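Local coordinates for protein nine-heme cytochrome c (Desulfovibrio desulfuricans, PDB 1OFW) that carries nine c-type hemes and may form part of a transmembrane redox complex that passes electrons to the cytoplasm for sulfate reduction, at residues P11-N24 and G145-A159. Numbering follows the deposited sequence.
Sequences PSAIVMFPVGEKPN and GINGTLLPGDNEALA. With HEC (heme c), chain G.
The carboxamide of Asn-155 lies along the backbone of Val-15 and bonds to it twice. Asn-155 OD1 accepts from Val-15 N at 2.8 Å, the donor tilted somewhat from the carbonyl plane, while Asn-155 ND2 donates almost straight to a lone pair of Val-15 O at 3.0 Å. From helix 152-164, Asn-155 reaches the edge of strand 13-16 because chi1 (-173°) turns its CG away from the backbone N; the other edge of the strand pairs with strand 33-36. Val-15 points at the helix, its CG2 resting against Asn-155 OD1 and the CB atoms of Leu-158 and Ala-159; the methyl of Ala-159 also meets that of Ala-13.

Beyond the strand, the ring of Phe-17 lies flat on Gly-145, whose CA sits 3.5 Å above the ring centre in a CH-pi contact. Asn-155 ND2 comes to the ring edge in its plane, the amide turned 79° to the ring, and Leu-150 CD2 reaches Phe-17 CZ obliquely at 3.8 Å. Farther along, Ile-146 lays CG1 against the ring of Pro-18, and a water links Asn-24 N to Asn-147 OD1.

On the heme side, Met-16 and Pro-18 touch the propionate arms of a heme c. The paired amide bonds satisfy both backbone polar groups of Val-15, fix the amide's rotation and hold this heme-lining strand to helix 152-164, whereas apolar contacts of Phe-17 and Pro-18 join the segment to helix 139-147.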
ATOM      1  N   PRO A  11      13.677 -20.191  -1.311  1.00 15.17           N
ATOM      2  CA  PRO A  11      12.790 -20.515  -2.410  1.00 14.74           C
ATOM      3  C   PRO A  11      12.398 -19.219  -3.125  1.00 14.63           C
ATOM      4  O   PRO A  11      12.383 -18.159  -2.519  1.00 16.05           O
ATOM      5  CB  PRO A  11      11.609 -21.186  -1.731  1.00 19.48           C
ATOM      6  CG  PRO A  11      12.125 -21.599  -0.394  1.00 24.26           C
ATOM      7  CD  PRO A  11      13.101 -20.515  -0.004  1.00 20.62           C
ATOM      8  N   SER A  12      12.182 -19.346  -4.408  1.00 14.49           N
ATOM      9  CA  SER A  12      11.886 -18.185  -5.241  1.00 14.56           C
ATOM     10  C   SER A  12      10.610 -17.535  -4.776  1.00 14.35           C
ATOM     11  O   SER A  12      10.518 -16.305  -4.688  1.00 15.17           O
ATOM     12  CB  SER A  12      11.780 -18.643  -6.709  1.00 17.07           C
ATOM     13  OG  SER A  12      11.709 -17.502  -7.574  1.00 17.76           O
ATOM     14  N   ALA A  13       9.627 -18.375  -4.514  1.00 14.59           N
ATOM     15  CA  ALA A  13       8.350 -17.965  -3.938  1.00 15.40           C
ATOM     16  C   ALA A  13       7.944 -18.987  -2.876  1.00 14.61           C
ATOM     17  O   ALA A  13       8.257 -20.157  -3.052  1.00 15.66           O
ATOM     18  CB  ALA A  13       7.283 -17.803  -5.002  1.00 15.08           C
ATOM     19  N   ILE A  14       7.305 -18.542  -1.815  1.00 14.47           N
ATOM     20  CA  ILE A  14       7.112 -19.253  -0.576  1.00 16.70           C
ATOM     21  C   ILE A  14       5.665 -19.110  -0.116  1.00 15.08           C
ATOM     22  O   ILE A  14       5.264 -17.966   0.062  1.00 14.33           O
ATOM     23  CB  ILE A  14       8.035 -18.671   0.547  1.00 16.38           C
ATOM     24  CG1 ILE A  14       9.521 -18.730   0.210  1.00 24.29           C
ATOM     25  CG2 ILE A  14       7.722 -19.297   1.902  1.00 24.52           C
ATOM     26  CD1 ILE A  14      10.456 -17.852   1.028  1.00 22.74           C
ATOM     27  N   VAL A  15       4.947 -20.186   0.122  1.00 13.38           N
ATOM     28  CA  VAL A  15       3.663 -20.079   0.823  1.00 14.60           C
ATOM     29  C   VAL A  15       3.922 -19.991   2.339  1.00 16.65           C
ATOM     30  O   VAL A  15       4.586 -20.865   2.911  1.00 15.15           O
ATOM     31  CB  VAL A  15       2.718 -21.243   0.569  1.00 14.71           C
ATOM     32  CG1 VAL A  15       1.345 -20.913   1.126  1.00 15.88           C
ATOM     33  CG2 VAL A  15       2.607 -21.563  -0.926  1.00 15.30           C
ATOM     34  N   MET A  16       3.405 -18.959   2.980  1.00 12.24           N
ATOM     35  CA  MET A  16       3.463 -18.702   4.397  1.00 13.63           C
ATOM     36  C   MET A  16       2.120 -18.984   5.041  1.00 16.83           C
ATOM     37  O   MET A  16       1.068 -18.445   4.695  1.00 14.10           O
ATOM     38  CB  MET A  16       3.873 -17.250   4.668  1.00 13.79           C
ATOM     39  CG  MET A  16       5.209 -16.879   4.021  1.00 13.02           C
ATOM     40  SD  MET A  16       5.630 -15.144   4.190  1.00 15.07           S
ATOM     41  CE  MET A  16       5.942 -15.042   5.946  1.00 15.16           C
ATOM     42  N   PHE A  17       2.146 -19.893   6.025  1.00 13.11           N
ATOM     43  CA  PHE A  17       0.946 -20.367   6.665  1.00 12.61           C
ATOM     44  C   PHE A  17       0.797 -19.878   8.090  1.00 13.75           C
ATOM     45  O   PHE A  17       1.768 -19.426   8.712  1.00 16.58           O
ATOM     46  CB  PHE A  17       0.965 -21.912   6.737  1.00 16.30           C
ATOM     47  CG  PHE A  17       0.817 -22.575   5.390  1.00 14.98           C
ATOM     48  CD1 PHE A  17       1.941 -22.907   4.657  1.00 13.98           C
ATOM     49  CD2 PHE A  17      -0.412 -22.878   4.870  1.00 14.14           C
ATOM     50  CE1 PHE A  17       1.779 -23.515   3.449  1.00 13.41           C
ATOM     51  CE2 PHE A  17      -0.600 -23.491   3.650  1.00 15.53           C
ATOM     52  CZ  PHE A  17       0.534 -23.831   2.936  1.00 15.21           C
ATOM     53  N   PRO A  18      -0.424 -19.941   8.606  1.00 14.67           N
ATOM     54  CA  PRO A  18      -0.672 -19.501   9.995  1.00 19.19           C
ATOM     55  C   PRO A  18      -0.215 -20.543  11.014  1.00 19.27           C
ATOM     56  O   PRO A  18      -1.007 -21.288  11.575  1.00 18.64           O
ATOM     57  CB  PRO A  18      -2.202 -19.318  10.033  1.00 16.48           C
ATOM     58  CG  PRO A  18      -2.678 -20.278   9.020  1.00 13.19           C
ATOM     59  CD  PRO A  18      -1.665 -20.329   7.945  1.00 13.03           C
ATOM     60  N   VAL A  19       1.107 -20.501  11.226  1.00 17.39           N
ATOM     61  CA  VAL A  19       1.760 -21.506  12.067  1.00 17.09           C
ATOM     62  C   VAL A  19       1.533 -21.239  13.543  1.00 17.07           C
ATOM     63  O   VAL A  19       1.808 -20.176  14.065  1.00 19.85           O
ATOM     64  CB  VAL A  19       3.258 -21.541  11.719  1.00 23.36           C
ATOM     65  CG1 VAL A  19       4.022 -22.382  12.735  1.00 24.54           C
ATOM     66  CG2 VAL A  19       3.425 -22.066  10.291  1.00 20.94           C
ATOM     67  N   GLY A  20       1.007 -22.246  14.242  1.00 22.87           N
ATOM     68  CA  GLY A  20       0.728 -22.131  15.670  1.00 30.17           C
ATOM     69  C   GLY A  20       0.689 -23.525  16.289  1.00 30.98           C
ATOM     70  O   GLY A  20       0.688 -24.535  15.570  1.00 32.85           O
ATOM     71  N   GLU A  21       0.642 -23.647  17.611  1.00 34.68           N
ATOM     72  CA  GLU A  21       0.557 -25.062  18.037  1.00 41.62           C
ATOM     73  C   GLU A  21      -0.850 -25.465  18.439  1.00 43.04           C
ATOM     74  O   GLU A  21      -1.150 -26.660  18.589  1.00 49.92           O
ATOM     75  CB  GLU A  21       1.560 -25.367  19.151  1.00 43.40           C
ATOM     76  CG  GLU A  21       2.811 -26.057  18.611  1.00 41.60           C
ATOM     77  N   LYS A  22      -1.770 -24.508  18.603  1.00 38.57           N
ATOM     78  CA  LYS A  22      -3.153 -24.942  18.833  1.00 31.57           C
ATOM     79  C   LYS A  22      -3.737 -25.547  17.573  1.00 33.96           C
ATOM     80  O   LYS A  22      -3.629 -25.012  16.465  1.00 30.06           O
ATOM     81  CB  LYS A  22      -4.016 -23.789  19.351  1.00 35.10           C
ATOM     82  CG  LYS A  22      -3.401 -23.161  20.609  1.00 42.07           C
ATOM     83  CD  LYS A  22      -4.386 -22.269  21.338  1.00 48.69           C
ATOM     84  CE  LYS A  22      -3.711 -21.545  22.495  1.00 55.06           C
ATOM     85  NZ  LYS A  22      -4.436 -21.657  23.790  1.00 57.19           N
ATOM     86  N   PRO A  23      -4.364 -26.714  17.708  1.00 31.82           N
ATOM     87  CA  PRO A  23      -5.028 -27.321  16.567  1.00 30.55           C
ATOM     88  C   PRO A  23      -5.990 -26.351  15.878  1.00 28.89           C
ATOM     89  O   PRO A  23      -6.681 -25.554  16.507  1.00 28.03           O
ATOM     90  CB  PRO A  23      -5.824 -28.461  17.215  1.00 37.87           C
ATOM     91  CG  PRO A  23      -5.026 -28.832  18.432  1.00 38.38           C
ATOM     92  CD  PRO A  23      -4.446 -27.538  18.931  1.00 38.29           C
ATOM     93  N   ASN A  24      -5.986 -26.437  14.547  1.00 26.08           N
ATOM     94  CA  ASN A  24      -6.897 -25.629  13.739  1.00 24.03           C
ATOM     95  C   ASN A  24      -7.506 -26.462  12.634  1.00 23.04           C
ATOM     96  O   ASN A  24      -7.322 -26.252  11.439  1.00 21.24           O
ATOM     97  CB  ASN A  24      -6.114 -24.442  13.160  1.00 19.59           C
ATOM     98  CG  ASN A  24      -7.039 -23.398  12.593  1.00 17.99           C
ATOM     99  OD1 ASN A  24      -8.255 -23.487  12.527  1.00 19.28           O
ATOM    100  ND2 ASN A  24      -6.398 -22.335  12.102  1.00 19.31           N
ATOM    101  N   GLY A 145       0.258 -27.320   5.989  1.00 23.13           N
ATOM    102  CA  GLY A 145       1.030 -26.090   6.077  1.00 19.68           C
ATOM    103  C   GLY A 145       1.113 -25.558   7.482  1.00 15.96           C
ATOM    104  O   GLY A 145       2.106 -25.118   8.046  1.00 20.29           O
ATOM    105  N   ILE A 146      -0.075 -25.626   8.100  1.00 18.46           N
ATOM    106  CA  ILE A 146      -0.191 -25.169   9.471  1.00 20.53           C
ATOM    107  C   ILE A 146       0.658 -26.014  10.417  1.00 24.92           C
ATOM    108  O   ILE A 146       1.346 -25.430  11.264  1.00 22.15           O
ATOM    109  CB  ILE A 146      -1.660 -25.172   9.917  1.00 24.43           C
ATOM    110  CG1 ILE A 146      -2.477 -24.126   9.131  1.00 22.68           C
ATOM    111  CG2 ILE A 146      -1.714 -25.005  11.422  1.00 24.82           C
ATOM    112  CD1 ILE A 146      -3.955 -24.197   9.425  1.00 24.39           C
ATOM    113  N   ASN A 147       0.582 -27.332  10.194  1.00 29.33           N
ATOM    114  CA  ASN A 147       1.337 -28.254  11.040  1.00 31.66           C
ATOM    115  C   ASN A 147       2.804 -28.378  10.654  1.00 34.70           C
ATOM    116  O   ASN A 147       3.590 -28.986  11.401  1.00 32.41           O
ATOM    117  CB  ASN A 147       0.737 -29.665  10.979  1.00 38.00           C
ATOM    118  CG  ASN A 147      -0.765 -29.723  11.123  1.00 50.19           C
ATOM    119  OD1 ASN A 147      -1.428 -28.801  11.613  1.00 54.27           O
ATOM    120  ND2 ASN A 147      -1.338 -30.849  10.675  1.00 55.37           N
ATOM    121  N   GLY A 148       3.230 -27.851   9.502  1.00 26.33           N
ATOM    122  CA  GLY A 148       4.645 -27.827   9.200  1.00 25.83           C
ATOM    123  C   GLY A 148       5.098 -29.111   8.525  1.00 28.01           C
ATOM    124  O   GLY A 148       6.309 -29.363   8.411  1.00 33.29           O
ATOM    125  N   THR A 149       4.162 -29.906   8.060  1.00 24.61           N
ATOM    126  CA  THR A 149       4.466 -31.199   7.455  1.00 26.84           C
ATOM    127  C   THR A 149       4.223 -31.157   5.966  1.00 24.79           C
ATOM    128  O   THR A 149       4.314 -32.118   5.224  1.00 28.55           O
ATOM    129  CB  THR A 149       3.664 -32.330   8.118  1.00 31.01           C
ATOM    130  OG1 THR A 149       2.259 -32.200   7.830  1.00 37.03           O
ATOM    131  CG2 THR A 149       3.755 -32.281   9.643  1.00 29.97           C
ATOM    132  N   LEU A 150       3.906 -29.983   5.414  1.00 22.86           N
ATOM    133  CA  LEU A 150       3.728 -29.893   3.982  1.00 24.67           C
ATOM    134  C   LEU A 150       5.088 -30.147   3.293  1.00 24.47           C
ATOM    135  O   LEU A 150       6.069 -29.568   3.728  1.00 25.98           O
ATOM    136  CB  LEU A 150       3.169 -28.523   3.555  1.00 21.50           C
ATOM    137  CG  LEU A 150       2.801 -28.341   2.081  1.00 21.47           C
ATOM    138  CD1 LEU A 150       1.606 -29.173   1.664  1.00 24.05           C
ATOM    139  CD2 LEU A 150       2.531 -26.870   1.738  1.00 21.27           C
ATOM    140  N   LEU A 151       5.091 -30.969   2.259  1.00 28.68           N
ATOM    141  CA  LEU A 151       6.360 -31.242   1.572  1.00 33.98           C
ATOM    142  C   LEU A 151       6.870 -30.004   0.856  1.00 33.26           C
ATOM    143  O   LEU A 151       6.050 -29.328   0.233  1.00 26.17           O
ATOM    144  CB  LEU A 151       6.211 -32.392   0.574  1.00 37.44           C
ATOM    145  CG  LEU A 151       6.033 -33.776   1.227  1.00 42.58           C
ATOM    146  CD1 LEU A 151       5.569 -34.784   0.202  1.00 40.18           C
ATOM    147  CD2 LEU A 151       7.333 -34.177   1.905  1.00 47.30           C
ATOM    148  N   PRO A 152       8.158 -29.725   0.900  1.00 34.89           N
ATOM    149  CA  PRO A 152       8.660 -28.489   0.298  1.00 35.42           C
ATOM    150  C   PRO A 152       8.320 -28.397  -1.197  1.00 31.08           C
ATOM    151  O   PRO A 152       8.146 -27.266  -1.678  1.00 30.54           O
ATOM    152  CB  PRO A 152      10.178 -28.552   0.499  1.00 41.62           C
ATOM    153  CG  PRO A 152      10.367 -29.517   1.630  1.00 42.66           C
ATOM    154  CD  PRO A 152       9.271 -30.536   1.456  1.00 40.15           C
ATOM    155  N   GLY A 153       8.240 -29.519  -1.886  1.00 31.26           N
ATOM    156  CA  GLY A 153       7.863 -29.536  -3.290  1.00 30.14           C
ATOM    157  C   GLY A 153       6.413 -29.124  -3.473  1.00 28.64           C
ATOM    158  O   GLY A 153       6.030 -28.536  -4.483  1.00 25.90           O
ATOM    159  N   ASP A 154       5.569 -29.423  -2.488  1.00 24.11           N
ATOM    160  CA  ASP A 154       4.176 -29.024  -2.523  1.00 22.94           C
ATOM    161  C   ASP A 154       4.066 -27.523  -2.238  1.00 17.17           C
ATOM    162  O   ASP A 154       3.269 -26.852  -2.913  1.00 19.94           O
ATOM    163  CB  ASP A 154       3.409 -29.847  -1.505  1.00 28.73           C
ATOM    164  CG  ASP A 154       3.030 -31.243  -1.977  1.00 40.58           C
ATOM    165  OD1 ASP A 154       2.210 -31.861  -1.261  1.00 52.22           O
ATOM    166  OD2 ASP A 154       3.513 -31.727  -3.018  1.00 45.64           O
ATOM    167  N   ASN A 155       4.845 -27.030  -1.293  1.00 18.88           N
ATOM    168  CA  ASN A 155       4.807 -25.581  -1.022  1.00 19.82           C
ATOM    169  C   ASN A 155       5.229 -24.847  -2.298  1.00 21.46           C
ATOM    170  O   ASN A 155       4.565 -23.948  -2.833  1.00 19.81           O
ATOM    171  CB  ASN A 155       5.670 -25.229   0.158  1.00 18.81           C
ATOM    172  CG  ASN A 155       5.586 -23.802   0.634  1.00 22.09           C
ATOM    173  OD1 ASN A 155       5.842 -22.846  -0.112  1.00 20.19           O
ATOM    174  ND2 ASN A 155       5.247 -23.648   1.900  1.00 18.84           N
ATOM    175  N   GLU A 156       6.344 -25.264  -2.898  1.00 23.16           N
ATOM    176  CA  GLU A 156       6.811 -24.508  -4.076  1.00 26.87           C
ATOM    177  C   GLU A 156       5.855 -24.603  -5.250  1.00 22.82           C
ATOM    178  O   GLU A 156       5.711 -23.643  -6.034  1.00 23.30           O
ATOM    179  CB  GLU A 156       8.217 -25.011  -4.456  1.00 37.99           C
ATOM    180  CG  GLU A 156       9.215 -24.669  -3.359  1.00 48.06           C
ATOM    181  CD  GLU A 156      10.617 -25.183  -3.600  1.00 54.34           C
ATOM    182  OE1 GLU A 156      10.758 -26.386  -3.916  1.00 61.42           O
ATOM    183  OE2 GLU A 156      11.554 -24.363  -3.453  1.00 58.53           O
ATOM    184  N   ALA A 157       5.179 -25.737  -5.412  1.00 22.45           N
ATOM    185  CA  ALA A 157       4.254 -25.869  -6.520  1.00 21.17           C
ATOM    186  C   ALA A 157       3.063 -24.912  -6.320  1.00 19.06           C
ATOM    187  O   ALA A 157       2.678 -24.275  -7.291  1.00 21.26           O
ATOM    188  CB  ALA A 157       3.738 -27.285  -6.727  1.00 24.56           C
ATOM    189  N   LEU A 158       2.563 -24.851  -5.094  1.00 17.97           N
ATOM    190  CA  LEU A 158       1.453 -23.930  -4.788  1.00 17.33           C
ATOM    191  C   LEU A 158       1.902 -22.482  -4.999  1.00 18.29           C
ATOM    192  O   LEU A 158       1.165 -21.677  -5.565  1.00 16.34           O
ATOM    193  CB  LEU A 158       0.966 -24.117  -3.354  1.00 18.42           C
ATOM    194  CG  LEU A 158       0.134 -25.392  -3.069  1.00 20.03           C
ATOM    195  CD1 LEU A 158      -0.065 -25.525  -1.573  1.00 24.68           C
ATOM    196  CD2 LEU A 158      -1.182 -25.359  -3.813  1.00 21.31           C
ATOM    197  N   ALA A 159       3.111 -22.166  -4.537  1.00 17.24           N
ATOM    198  CA  ALA A 159       3.625 -20.812  -4.684  1.00 16.67           C
ATOM    199  C   ALA A 159       3.783 -20.460  -6.155  1.00 19.42           C
ATOM    200  O   ALA A 159       3.429 -19.380  -6.633  1.00 17.83           O
ATOM    201  CB  ALA A 159       4.961 -20.695  -3.966  1.00 16.57           C
TER
HETATM  202 FE   HEC G1298      -2.129 -10.527   7.145  1.00 13.18          FE
HETATM  203  CHA HEC G1298      -0.979 -13.284   8.824  1.00 13.46           C
HETATM  204  CHB HEC G1298      -5.045 -10.712   8.901  1.00 13.40           C
HETATM  205  CHC HEC G1298      -3.272  -7.754   5.525  1.00 12.89           C
HETATM  206  CHD HEC G1298       0.824 -10.340   5.440  1.00 12.48           C
HETATM  207  NA  HEC G1298      -2.820 -11.732   8.581  1.00 12.87           N
HETATM  208  C1A HEC G1298      -2.203 -12.824   9.208  1.00 13.33           C
HETATM  209  C2A HEC G1298      -3.007 -13.303  10.308  1.00 14.61           C
HETATM  210  C3A HEC G1298      -4.131 -12.574  10.312  1.00 15.18           C
HETATM  211  C4A HEC G1298      -4.040 -11.598   9.229  1.00 13.81           C
HETATM  212  CMA HEC G1298      -5.349 -12.689  11.249  1.00 17.17           C
HETATM  213  CAA HEC G1298      -2.575 -14.419  11.269  1.00 13.88           C
HETATM  214  CBA HEC G1298      -2.810 -15.835  10.704  1.00 15.13           C
HETATM  215  CGA HEC G1298      -4.268 -16.197  10.508  1.00 17.88           C
HETATM  216  O1A HEC G1298      -5.023 -16.172  11.529  1.00 19.88           O
HETATM  217  O2A HEC G1298      -4.641 -16.534   9.358  1.00 17.77           O
HETATM  218  NB  HEC G1298      -3.819  -9.471   7.202  1.00 13.67           N
HETATM  219  C1B HEC G1298      -4.963  -9.721   7.941  1.00 14.93           C
HETATM  220  C2B HEC G1298      -6.017  -8.805   7.548  1.00 13.11           C
HETATM  221  C3B HEC G1298      -5.493  -7.975   6.617  1.00 13.10           C
HETATM  222  C4B HEC G1298      -4.126  -8.380   6.407  1.00 13.34           C
HETATM  223  CMB HEC G1298      -7.453  -8.870   8.099  1.00 15.78           C
HETATM  224  CAB HEC G1298      -6.142  -6.826   5.837  1.00 12.75           C
HETATM  225  CBB HEC G1298      -6.828  -5.823   6.820  1.00 14.45           C
HETATM  226  NC  HEC G1298      -1.389  -9.327   5.743  1.00 12.35           N
HETATM  227  C1C HEC G1298      -2.013  -8.221   5.197  1.00 12.70           C
HETATM  228  C2C HEC G1298      -1.146  -7.621   4.223  1.00 11.95           C
HETATM  229  C3C HEC G1298      -0.004  -8.343   4.185  1.00 11.82           C
HETATM  230  C4C HEC G1298      -0.151  -9.393   5.153  1.00 10.44           C
HETATM  231  CMC HEC G1298      -1.573  -6.397   3.386  1.00 11.44           C
HETATM  232  CAC HEC G1298       1.203  -8.199   3.239  1.00 11.02           C
HETATM  233  CBC HEC G1298       1.823  -6.783   3.248  1.00 13.46           C
HETATM  234  ND  HEC G1298      -0.447 -11.605   7.108  1.00 12.99           N
HETATM  235  C1D HEC G1298       0.638 -11.410   6.283  1.00 12.41           C
HETATM  236  C2D HEC G1298       1.565 -12.524   6.420  1.00 15.02           C
HETATM  237  C3D HEC G1298       1.041 -13.356   7.334  1.00 13.90           C
HETATM  238  C4D HEC G1298      -0.181 -12.772   7.815  1.00 13.72           C
HETATM  239  CMD HEC G1298       2.896 -12.666   5.642  1.00 15.41           C
HETATM  240  CAD HEC G1298       1.626 -14.713   7.789  1.00 12.98           C
HETATM  241  CBD HEC G1298       1.137 -15.846   6.838  1.00 12.77           C
HETATM  242  CGD HEC G1298      -0.257 -16.314   7.143  1.00 15.79           C
HETATM  243  O1D HEC G1298      -1.180 -16.315   6.267  1.00 14.61           O
HETATM  244  O2D HEC G1298      -0.460 -16.733   8.314  1.00 14.54           O
HETATM  245  O   HOH W   1      -4.394 -27.859  12.387  1.00 38.70           O